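Local coordinates for Ras-associated and pleckstrin homology domains-containing protein 1 (Homo sapiens, PDB 4GN1), which relays localized membrane signals to the actin machinery, taking part in the regulation of lamellipodial dynamics and targeting EVL and VASP to the leading edge, at residues E55-R60 with R192-A197; V175-L180 with Y216-C221; V185-D190 with Q230-I235. One frame throughout, in Å; residues are numbered along the deposited sequence.

Contact 1 (E55-R60 with R192-A197); sequences ELQMER and RNKYKA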
loop_
_atom_site.group_PDB
_atom_site.type_symbol
_atom_site.label_atom_id
_atom_site.label_comp_id
_atom_site.label_asym_id
_atom_site.label_seq_id
_atom_site.Cartn_x
_atom_site.Cartn_y
_atom_site.Cartn_z
ATOM N N GLU A 55 7.358 0.490 -15.799
ATOM C CA GLU A 55 7.835 -0.793 -16.305
ATOM C C GLU A 55 7.020 -1.996 -15.858
ATOM O O GLU A 55 7.092 -3.075 -16.474
ATOM C CB GLU A 55 9.269 -1.007 -15.840
ATOM C CG GLU A 55 10.306 -0.633 -16.879
ATOM C CD GLU A 55 10.212 -1.533 -18.099
ATOM O OE1 GLU A 55 10.557 -2.733 -18.003
ATOM O OE2 GLU A 55 9.773 -1.045 -19.155
ATOM N N LEU A 56 6.262 -1.820 -14.778
ATOM C CA LEU A 56 5.652 -2.923 -14.069
ATOM C C LEU A 56 4.159 -2.732 -13.904
ATOM O O LEU A 56 3.496 -3.555 -13.263
ATOM C CB LEU A 56 6.289 -3.045 -12.697
ATOM C CG LEU A 56 7.748 -3.513 -12.637
ATOM C CD1 LEU A 56 8.303 -3.418 -11.214
ATOM C CD2 LEU A 56 7.921 -4.923 -13.218
ATOM N N GLN A 57 3.642 -1.635 -14.459
ATOM C CA GLN A 57 2.207 -1.374 -14.517
ATOM C C GLN A 57 1.514 -1.547 -13.146
ATOM O O GLN A 57 0.536 -2.274 -13.000
ATOM C CB GLN A 57 1.561 -2.231 -15.620
ATOM C CG GLN A 57 0.353 -1.606 -16.301
ATOM C CD GLN A 57 -0.233 -2.493 -17.398
ATOM O OE1 GLN A 57 0.332 -2.605 -18.487
ATOM N NE2 GLN A 57 -1.370 -3.127 -17.115
ATOM N N MET A 58 2.028 -0.859 -12.142
ATOM C CA MET A 58 1.431 -0.913 -10.822
ATOM C C MET A 58 1.528 0.461 -10.148
ATOM O O MET A 58 2.144 1.385 -10.686
ATOM C CB MET A 58 2.122 -2.012 -9.987
ATOM C CG MET A 58 3.605 -1.754 -9.799
ATOM S SD MET A 58 4.490 -3.007 -8.863
ATOM C CE MET A 58 4.816 -4.200 -10.155
ATOM N N GLU A 59 0.942 0.618 -8.969
ATOM C CA GLU A 59 0.972 1.935 -8.354
ATOM C C GLU A 59 0.816 1.854 -6.851
ATOM O O GLU A 59 0.218 0.908 -6.350
ATOM C CB GLU A 59 -0.142 2.804 -8.933
ATOM C CG GLU A 59 -1.523 2.329 -8.530
ATOM C CD GLU A 59 -2.638 3.283 -8.920
ATOM O OE1 GLU A 59 -2.515 3.963 -9.985
ATOM O OE2 GLU A 59 -3.648 3.313 -8.151
ATOM N N ARG A 60 1.344 2.836 -6.122
ATOM C CA ARG A 60 1.056 2.903 -4.700
ATOM C C ARG A 60 0.788 4.316 -4.246
ATOM O O ARG A 60 1.295 5.291 -4.832
ATOM C CB ARG A 60 2.179 2.265 -3.861
ATOM C CG ARG A 60 3.543 2.950 -3.880
ATOM C CD ARG A 60 4.531 2.290 -2.881
ATOM N NE ARG A 60 5.700 3.138 -2.638
ATOM C CZ ARG A 60 5.904 3.840 -1.512
ATOM N NH1 ARG A 60 5.040 3.791 -0.499
ATOM N NH2 ARG A 60 6.987 4.600 -1.389
ATOM N N ARG A 192 -5.172 -8.926 -14.885
ATOM C CA ARG A 192 -6.019 -9.823 -15.661
ATOM C C ARG A 192 -5.420 -10.096 -17.026
ATOM O O ARG A 192 -5.208 -11.241 -17.408
ATOM C CB ARG A 192 -7.384 -9.173 -15.858
ATOM C CG ARG A 192 -8.488 -9.763 -15.005
ATOM C CD ARG A 192 -8.730 -11.198 -15.411
ATOM N NE ARG A 192 -10.158 -11.469 -15.494
ATOM C CZ ARG A 192 -10.694 -12.652 -15.773
ATOM N NH1 ARG A 192 -9.933 -13.721 -16.003
ATOM N NH2 ARG A 192 -12.008 -12.759 -15.825
ATOM N N ASN A 193 -5.144 -9.014 -17.745
ATOM C CA ASN A 193 -4.556 -9.060 -19.070
ATOM C C ASN A 193 -3.021 -9.222 -19.107
ATOM O O ASN A 193 -2.510 -10.143 -19.746
ATOM C CB ASN A 193 -4.975 -7.815 -19.840
ATOM C CG ASN A 193 -6.460 -7.770 -20.118
ATOM O OD1 ASN A 193 -7.055 -8.747 -20.563
ATOM N ND2 ASN A 193 -7.064 -6.620 -19.878
ATOM N N LYS A 194 -2.300 -8.334 -18.425
ATOM C CA LYS A 194 -0.835 -8.295 -18.479
ATOM C C LYS A 194 -0.137 -9.543 -17.915
ATOM O O LYS A 194 0.896 -9.953 -18.447
ATOM C CB LYS A 194 -0.276 -6.995 -17.841
ATOM C CG LYS A 194 1.248 -6.950 -17.710
ATOM C CD LYS A 194 1.808 -5.544 -17.592
ATOM C CE LYS A 194 3.264 -5.497 -18.054
ATOM N NZ LYS A 194 3.484 -6.119 -19.400
ATOM N N TYR A 195 -0.693 -10.152 -16.870
ATOM C CA TYR A 195 -0.090 -11.348 -16.275
ATOM C C TYR A 195 -1.013 -12.558 -16.231
ATOM O O TYR A 195 -0.702 -13.575 -15.602
ATOM C CB TYR A 195 0.472 -11.040 -14.876
ATOM C CG TYR A 195 1.704 -10.155 -14.903
ATOM C CD1 TYR A 195 2.903 -10.612 -15.463
ATOM C CD2 TYR A 195 1.669 -8.852 -14.390
ATOM C CE1 TYR A 195 4.033 -9.803 -15.503
ATOM C CE2 TYR A 195 2.797 -8.026 -14.425
ATOM C CZ TYR A 195 3.977 -8.509 -14.977
ATOM O OH TYR A 195 5.102 -7.716 -15.026
ATOM N N LYS A 196 -2.153 -12.448 -16.901
ATOM C CA LYS A 196 -3.181 -13.512 -16.943
ATOM C C LYS A 196 -3.639 -13.930 -15.539
ATOM O O LYS A 196 -3.899 -15.099 -15.269
ATOM C CB LYS A 196 -2.732 -14.704 -17.815
ATOM C CG LYS A 196 -2.354 -14.326 -19.247
ATOM C CD LYS A 196 -3.259 -13.222 -19.793
ATOM C CE LYS A 196 -3.188 -13.060 -21.307
ATOM N NZ LYS A 196 -3.761 -11.744 -21.718
ATOM N N ALA A 197 -3.715 -12.931 -14.662
ATOM C CA ALA A 197 -4.233 -13.062 -13.307
ATOM C C ALA A 197 -5.656 -13.612 -13.309
ATOM O O ALA A 197 -6.459 -13.274 -14.195
ATOM C CB ALA A 197 -4.196 -11.713 -12.615
#
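Q57 and K194 carry most of this contact, and they do so without a hydrogen bond between them. The methylene run of the lysine crosses the glutamine obliquely: K194 CD packs against the amide, 3.4 Å from Q57 OE1 and 3.7 Å from Q57 CD, and touches the root of the same chain at Q57 CB, 3.9 Å away. K194 points its chain at the loop because CG is anti to the backbone N (chi1 173°); the chain then runs nearly straight as far as CE and turns only at its last torsion (chi4 51°). The glutamine is extended beyond CG, and its polar end is committed outside the pair, since NE2 donates to the carbonyl oxygen of Q189. The amide is thereby tethered where the lysine methylenes can lie against it.

The contact illustrates how two domains of one chain can be joined through a turn. Residues 55-60 belong to the Ras-associating part, where Q57, with positive phi and psi, and M58 together face V53 as a G1 bulge at the hairpin between strands 47-53 and 58-61. Residues 192-197 come from the short helix 191-194 of the PH domain and the turn after it.

Beside this partly exposed pair lies a more buried one. L56 CD2 approaches Y195 OH at 4.4 Å, a loose touch made by the far end of the phenol, while K194 CG sits 3.8 Å above one face of the Y195 ring, offset toward its rim. That ring also meets Y191 edge-to-face, and Y191 OH is bonded to the carbonyl oxygen of L56. At the exit from the helix, where Y195 leaves helical backbone angles, K196 NZ reaches back to N193 O at 2.8 Å, in the carbonyl plane and on a lone pair.

Contact 2 (V175-L180 with Y216-C221); sequences VCFLQL and YIKYLC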
loop_
_atom_site.group_PDB
_atom_site.type_symbol
_atom_site.label_atom_id
_atom_site.label_comp_id
_atom_site.label_asym_id
_atom_site.label_seq_id
_atom_site.Cartn_x
_atom_site.Cartn_y
_atom_site.Cartn_z
ATOM N N VAL A 175 6.777 -21.334 5.799
ATOM C CA VAL A 175 8.151 -20.804 5.613
ATOM C C VAL A 175 8.090 -19.315 5.254
ATOM O O VAL A 175 7.058 -18.830 4.783
ATOM C CB VAL A 175 9.001 -21.597 4.554
ATOM C CG1 VAL A 175 9.030 -23.091 4.858
ATOM C CG2 VAL A 175 8.529 -21.352 3.115
ATOM N N CYS A 176 9.182 -18.584 5.479
ATOM C CA CYS A 176 9.205 -17.168 5.117
ATOM C C CYS A 176 8.883 -17.030 3.633
ATOM O O CYS A 176 9.491 -17.702 2.789
ATOM C CB CYS A 176 10.550 -16.506 5.437
ATOM S SG CYS A 176 10.609 -14.738 5.006
ATOM N N PHE A 177 7.890 -16.192 3.340
ATOM C CA PHE A 177 7.553 -15.806 1.985
ATOM C C PHE A 177 8.202 -14.463 1.699
ATOM O O PHE A 177 8.835 -14.307 0.665
ATOM C CB PHE A 177 6.027 -15.759 1.753
ATOM C CG PHE A 177 5.628 -15.152 0.431
ATOM C CD1 PHE A 177 5.706 -15.890 -0.743
ATOM C CD2 PHE A 177 5.172 -13.832 0.363
ATOM C CE1 PHE A 177 5.339 -15.329 -1.953
ATOM C CE2 PHE A 177 4.812 -13.254 -0.846
ATOM C CZ PHE A 177 4.902 -14.000 -2.011
ATOM N N LEU A 178 8.047 -13.499 2.607
ATOM C CA LEU A 178 8.665 -12.194 2.425
ATOM C C LEU A 178 8.673 -11.356 3.705
ATOM O O LEU A 178 7.597 -11.074 4.269
ATOM C CB LEU A 178 7.919 -11.434 1.335
ATOM C CG LEU A 178 8.578 -10.328 0.517
ATOM C CD1 LEU A 178 9.794 -10.829 -0.271
ATOM C CD2 LEU A 178 7.536 -9.794 -0.440
ATOM N N GLN A 179 9.882 -10.973 4.155
ATOM C CA GLN A 179 10.072 -9.955 5.201
ATOM C C GLN A 179 9.730 -8.559 4.656
ATOM O O GLN A 179 10.093 -8.230 3.527
ATOM C CB GLN A 179 11.501 -10.012 5.777
ATOM C CG GLN A 179 11.781 -11.324 6.506
ATOM C CD GLN A 179 12.860 -11.258 7.585
ATOM O OE1 GLN A 179 13.336 -10.174 7.989
ATOM N NE2 GLN A 179 13.257 -12.442 8.070
ATOM N N LEU A 180 9.027 -7.749 5.451
ATOM C CA LEU A 180 8.436 -6.488 4.968
ATOM C C LEU A 180 9.317 -5.221 5.108
ATOM O O LEU A 180 9.040 -4.161 4.517
ATOM C CB LEU A 180 7.060 -6.275 5.626
ATOM C CG LEU A 180 5.944 -7.250 5.202
ATOM C CD1 LEU A 180 4.658 -6.993 5.994
ATOM C CD2 LEU A 180 5.682 -7.221 3.686
ATOM N N TYR A 216 12.374 -11.184 -8.109
ATOM C CA TYR A 216 12.246 -10.831 -6.680
ATOM C C TYR A 216 11.017 -9.961 -6.399
ATOM O O TYR A 216 10.747 -9.570 -5.261
ATOM C CB TYR A 216 13.510 -10.126 -6.176
ATOM C CG TYR A 216 14.792 -10.839 -6.509
ATOM C CD1 TYR A 216 15.791 -10.204 -7.233
ATOM C CD2 TYR A 216 15.004 -12.158 -6.109
ATOM C CE1 TYR A 216 16.976 -10.845 -7.549
ATOM C CE2 TYR A 216 16.184 -12.809 -6.423
ATOM C CZ TYR A 216 17.167 -12.143 -7.146
ATOM O OH TYR A 216 18.340 -12.794 -7.472
ATOM N N ILE A 217 10.293 -9.635 -7.457
ATOM C CA ILE A 217 9.004 -9.007 -7.340
ATOM C C ILE A 217 8.016 -10.137 -7.055
ATOM O O ILE A 217 8.038 -11.144 -7.746
ATOM C CB ILE A 217 8.631 -8.272 -8.649
ATOM C CG1 ILE A 217 9.720 -7.235 -9.023
ATOM C CG2 ILE A 217 7.282 -7.619 -8.504
ATOM C CD1 ILE A 217 9.610 -6.618 -10.408
ATOM N N LYS A 218 7.179 -9.967 -6.031
ATOM C CA LYS A 218 6.151 -10.940 -5.681
ATOM C C LYS A 218 4.773 -10.444 -6.112
ATOM O O LYS A 218 4.392 -9.304 -5.813
ATOM C CB LYS A 218 6.158 -11.173 -4.178
ATOM C CG LYS A 218 7.464 -11.726 -3.649
ATOM C CD LYS A 218 7.701 -13.112 -4.210
ATOM C CE LYS A 218 8.918 -13.785 -3.605
ATOM N NZ LYS A 218 9.363 -14.880 -4.505
ATOM N N TYR A 219 4.032 -11.307 -6.810
ATOM C CA TYR A 219 2.696 -10.964 -7.301
ATOM C C TYR A 219 1.607 -11.797 -6.656
ATOM O O TYR A 219 1.659 -13.020 -6.697
ATOM C CB TYR A 219 2.623 -11.163 -8.799
ATOM C CG TYR A 219 3.602 -10.342 -9.584
ATOM C CD1 TYR A 219 3.197 -9.192 -10.203
ATOM C CD2 TYR A 219 4.931 -10.743 -9.727
ATOM C CE1 TYR A 219 4.073 -8.440 -10.951
ATOM C CE2 TYR A 219 5.830 -9.996 -10.472
ATOM C CZ TYR A 219 5.390 -8.840 -11.078
ATOM O OH TYR A 219 6.230 -8.060 -11.819
ATOM N N LEU A 220 0.615 -11.133 -6.077
ATOM C CA LEU A 220 -0.471 -11.822 -5.390
ATOM C C LEU A 220 -1.830 -11.411 -5.961
ATOM O O LEU A 220 -2.038 -10.242 -6.310
ATOM C CB LEU A 220 -0.421 -11.534 -3.894
ATOM C CG LEU A 220 0.818 -12.031 -3.167
ATOM C CD1 LEU A 220 0.918 -11.483 -1.743
ATOM C CD2 LEU A 220 0.844 -13.548 -3.173
ATOM N N CYS A 221 -2.744 -12.371 -6.058
ATOM C CA CYS A 221 -4.089 -12.120 -6.578
ATOM C C CYS A 221 -5.136 -12.579 -5.571
ATOM O O CYS A 221 -5.051 -13.688 -5.032
ATOM C CB CYS A 221 -4.304 -12.832 -7.914
ATOM S SG CYS A 221 -5.913 -12.511 -8.661
#
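L178 and K218 mark the closest backbone approach, yet their CA atoms remain 8.6 Å apart, a spacing filled by side chains and too wide for backbone pairing. The short strands 175-178 and 218-221 run almost at right angles, 94° between their directions, with axes 9.9 Å apart. This is the PH fold's stacking of two nearly orthogonal beta sheets: 175-178 is the last strand of the first sheet and 218-221 the last of the second, where it also pairs with strand 135-141. A classic bulge shapes the first strand, F177 and L178 both facing I160, consistent with both consecutive side chains reaching the second strand.

The F177 and K218 side chains lie alongside one another, pointing opposite ways. With CG anti to the backbone N (chi1 171°), the phenylalanine carries its ring tip into the interface, where CZ lies 3.7 Å from K218 CD and 3.8 Å from K218 CB. The lysine chain bends at its second torsion (chi2 -65°), curling its inner methylenes round this tip before straightening; the ring is met obliquely. L178 reaches the same chain from its own place in the bulge, its CD2 methyl resting 3.7 Å from K218 CG.

Deeper in, F177 CZ also meets L220 CD2 at 4.2 Å. The ring is further enclosed by Y162 and F153, both edge-to-face with it, and by L140, while L220 leans on L140, F153 and L203. Through F177 and L220 the contact joins the buried interior of the barrel.

No hydrogen bond passes between the segments. The lysine takes part through its hydrocarbon chain, a reminder that a charged residue can seal the border of an apolar core while its amino group lies beyond the methylenes that do the packing.

Contact 3 (V185-D190 with Q230-I235); sequences VYYGQD and QWVNGI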
loop_
_atom_site.group_PDB
_atom_site.type_symbol
_atom_site.label_atom_id
_atom_site.label_comp_id
_atom_site.label_asym_id
_atom_site.label_seq_id
_atom_site.Cartn_x
_atom_site.Cartn_y
_atom_site.Cartn_z
ATOM N N VAL A 185 4.355 -2.005 -0.912
ATOM C CA VAL A 185 3.251 -2.767 -1.428
ATOM C C VAL A 185 2.537 -1.871 -2.426
ATOM O O VAL A 185 2.427 -0.671 -2.211
ATOM C CB VAL A 185 2.330 -3.350 -0.295
ATOM C CG1 VAL A 185 1.723 -2.278 0.607
ATOM C CG2 VAL A 185 1.217 -4.184 -0.892
ATOM N N TYR A 186 2.090 -2.456 -3.527
ATOM C CA TYR A 186 1.505 -1.699 -4.638
ATOM C C TYR A 186 0.219 -2.388 -5.028
ATOM O O TYR A 186 0.008 -3.549 -4.664
ATOM C CB TYR A 186 2.455 -1.703 -5.843
ATOM C CG TYR A 186 3.876 -1.271 -5.514
ATOM C CD1 TYR A 186 4.704 -2.077 -4.737
ATOM C CD2 TYR A 186 4.391 -0.048 -5.979
ATOM C CE1 TYR A 186 5.979 -1.685 -4.420
ATOM C CE2 TYR A 186 5.680 0.357 -5.659
ATOM C CZ TYR A 186 6.469 -0.474 -4.881
ATOM O OH TYR A 186 7.770 -0.122 -4.547
ATOM N N TYR A 187 -0.635 -1.676 -5.761
ATOM C CA TYR A 187 -1.729 -2.289 -6.521
ATOM C C TYR A 187 -1.301 -2.479 -7.957
ATOM O O TYR A 187 -0.739 -1.567 -8.564
ATOM C CB TYR A 187 -2.960 -1.403 -6.530
ATOM C CG TYR A 187 -3.564 -1.132 -5.176
ATOM C CD1 TYR A 187 -4.317 -2.109 -4.511
ATOM C CD2 TYR A 187 -3.409 0.118 -4.559
ATOM C CE1 TYR A 187 -4.887 -1.851 -3.277
ATOM C CE2 TYR A 187 -3.982 0.383 -3.315
ATOM C CZ TYR A 187 -4.710 -0.608 -2.682
ATOM O OH TYR A 187 -5.270 -0.358 -1.448
ATOM N N GLY A 188 -1.569 -3.659 -8.506
ATOM C CA GLY A 188 -1.355 -3.919 -9.928
ATOM C C GLY A 188 -2.546 -3.428 -10.722
ATOM O O GLY A 188 -3.681 -3.474 -10.241
ATOM N N GLN A 189 -2.277 -2.948 -11.939
ATOM C CA GLN A 189 -3.316 -2.398 -12.815
ATOM C C GLN A 189 -3.550 -3.304 -13.989
ATOM O O GLN A 189 -2.651 -3.474 -14.830
ATOM C CB GLN A 189 -2.935 -0.997 -13.325
ATOM C CG GLN A 189 -2.866 0.059 -12.231
ATOM C CD GLN A 189 -3.972 -0.150 -11.203
ATOM O OE1 GLN A 189 -5.172 -0.199 -11.543
ATOM N NE2 GLN A 189 -3.574 -0.305 -9.937
ATOM N N ASP A 190 -4.749 -3.888 -14.044
ATOM C CA ASP A 190 -5.157 -4.692 -15.187
ATOM C C ASP A 190 -4.267 -5.936 -15.358
ATOM O O ASP A 190 -3.845 -6.294 -16.458
ATOM C CB ASP A 190 -5.180 -3.834 -16.460
ATOM C CG ASP A 190 -5.805 -4.562 -17.640
ATOM O OD1 ASP A 190 -5.258 -4.445 -18.758
ATOM O OD2 ASP A 190 -6.819 -5.282 -17.445
ATOM N N GLN A 230 -8.168 -5.969 2.896
ATOM C CA GLN A 230 -7.673 -6.478 4.167
ATOM C C GLN A 230 -6.162 -6.740 4.108
ATOM O O GLN A 230 -5.407 -6.308 4.987
ATOM C CB GLN A 230 -8.465 -7.719 4.579
ATOM C CG GLN A 230 -9.867 -7.385 5.091
ATOM C CD GLN A 230 -10.738 -8.608 5.407
ATOM O OE1 GLN A 230 -11.959 -8.542 5.295
ATOM N NE2 GLN A 230 -10.122 -9.714 5.811
ATOM N N TRP A 231 -5.717 -7.405 3.043
ATOM C CA TRP A 231 -4.298 -7.748 2.903
ATOM C C TRP A 231 -3.359 -6.572 2.793
ATOM O O TRP A 231 -2.326 -6.522 3.492
ATOM C CB TRP A 231 -4.075 -8.736 1.763
ATOM C CG TRP A 231 -4.262 -10.170 2.200
ATOM C CD1 TRP A 231 -5.360 -10.986 1.984
ATOM C CD2 TRP A 231 -3.328 -10.988 2.964
ATOM N NE1 TRP A 231 -5.162 -12.217 2.526
ATOM C CE2 TRP A 231 -3.973 -12.286 3.137
ATOM C CE3 TRP A 231 -2.062 -10.786 3.496
ATOM C CZ2 TRP A 231 -3.368 -13.322 3.827
ATOM C CZ3 TRP A 231 -1.456 -11.847 4.187
ATOM C CH2 TRP A 231 -2.097 -13.085 4.342
ATOM N N VAL A 232 -3.695 -5.632 1.912
ATOM C CA VAL A 232 -2.963 -4.375 1.768
ATOM C C VAL A 232 -2.951 -3.590 3.084
ATOM O O VAL A 232 -1.890 -3.155 3.524
ATOM C CB VAL A 232 -3.530 -3.511 0.619
ATOM C CG1 VAL A 232 -2.826 -2.159 0.548
ATOM C CG2 VAL A 232 -3.396 -4.225 -0.708
ATOM N N ASN A 233 -4.096 -3.427 3.740
ATOM C CA ASN A 233 -4.060 -2.699 5.003
ATOM C C ASN A 233 -3.221 -3.408 6.060
ATOM O O ASN A 233 -2.368 -2.779 6.742
ATOM C CB ASN A 233 -5.458 -2.333 5.489
ATOM C CG ASN A 233 -6.037 -1.161 4.699
ATOM O OD1 ASN A 233 -5.534 -0.044 4.787
ATOM N ND2 ASN A 233 -7.075 -1.416 3.902
ATOM N N GLY A 234 -3.423 -4.718 6.159
ATOM C CA GLY A 234 -2.661 -5.531 7.094
ATOM C C GLY A 234 -1.185 -5.335 6.838
ATOM O O GLY A 234 -0.444 -4.939 7.727
ATOM N N ILE A 235 -0.760 -5.597 5.606
ATOM C CA ILE A 235 0.641 -5.412 5.226
ATOM C C ILE A 235 1.162 -4.035 5.611
ATOM O O ILE A 235 2.269 -3.916 6.146
ATOM C CB ILE A 235 0.878 -5.747 3.740
ATOM C CG1 ILE A 235 0.549 -7.228 3.523
ATOM C CG2 ILE A 235 2.327 -5.456 3.318
ATOM C CD1 ILE A 235 0.483 -7.637 2.072
#
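V232 of the helix meets Y187 of the strand, and I235, one helical turn further on, meets V185. No hydrogen bond crosses between the segments; the contacts are van der Waals, mostly between apolar groups. The aliphatic part is made by I235, whose branch methyl CG2, anti to the backbone N, rests 4.2 Å from V185 CB. V185 and V232 only face each other across the nearest point of the two backbones, where their CA atoms are 7.2 Å apart; their methyls stand loosely opposed, no pair closer than about 4.6 Å.

The aromatic part is made by Y187. Its CG stands anti to the carbonyl carbon (chi1 -62°), which carries the outer end of the ring over to V232: V232 CG2 meets CE1 of Y187 at 3.8 Å, obliquely to the ring, and V232 CG1 is 3.6 Å from Y187 OH. The phenol oxygen is thus approached by a methyl group, and the two valine branches divide the end of the ring between them.

Hydrogen bonds act within each segment. In the helix, the amides of G234 and I235 donate to Q230 O and W231 O, the regular i to i-4 pattern. Near the strand's end, Q189 NE2 makes a weak bond to Y187 O, 3.4 Å long and bent to 142° at the hydrogen.

The helical segment is part of 225-240, the C-terminal helix of the PH fold, which plugs one open end of the barrel. V185 and I235 both pack on L203 and L205 of strand 202-206, while W231 reaches F153 and L155 of strand 148-156; Y187 also touches E90, and strand 184-188 lies between strands 202-206 and 58-61.

In the fold
Along the chain the segments alternate: 55-60 comes first, then 175-180, 185-190, 192-197, 216-221 and 230-235, and any two of the contacts cross. Contact 3 lies centrally, its centre about 12 Å from each of the others, which are about 16 Å apart. Contacts 2 and 3 belong to the PH barrel, between its sheets and against its C-terminal helix, and meet where L180 touches I235. Contact 1 joins the Ras-associating hairpin to that barrel; strands 58-61 and 184-188, from different domains, pair directly, linking it to contact 3, and L56 packs on I217 of contact 2. The two domains therefore form one continuous unit, consistent with RAC1 binding through both.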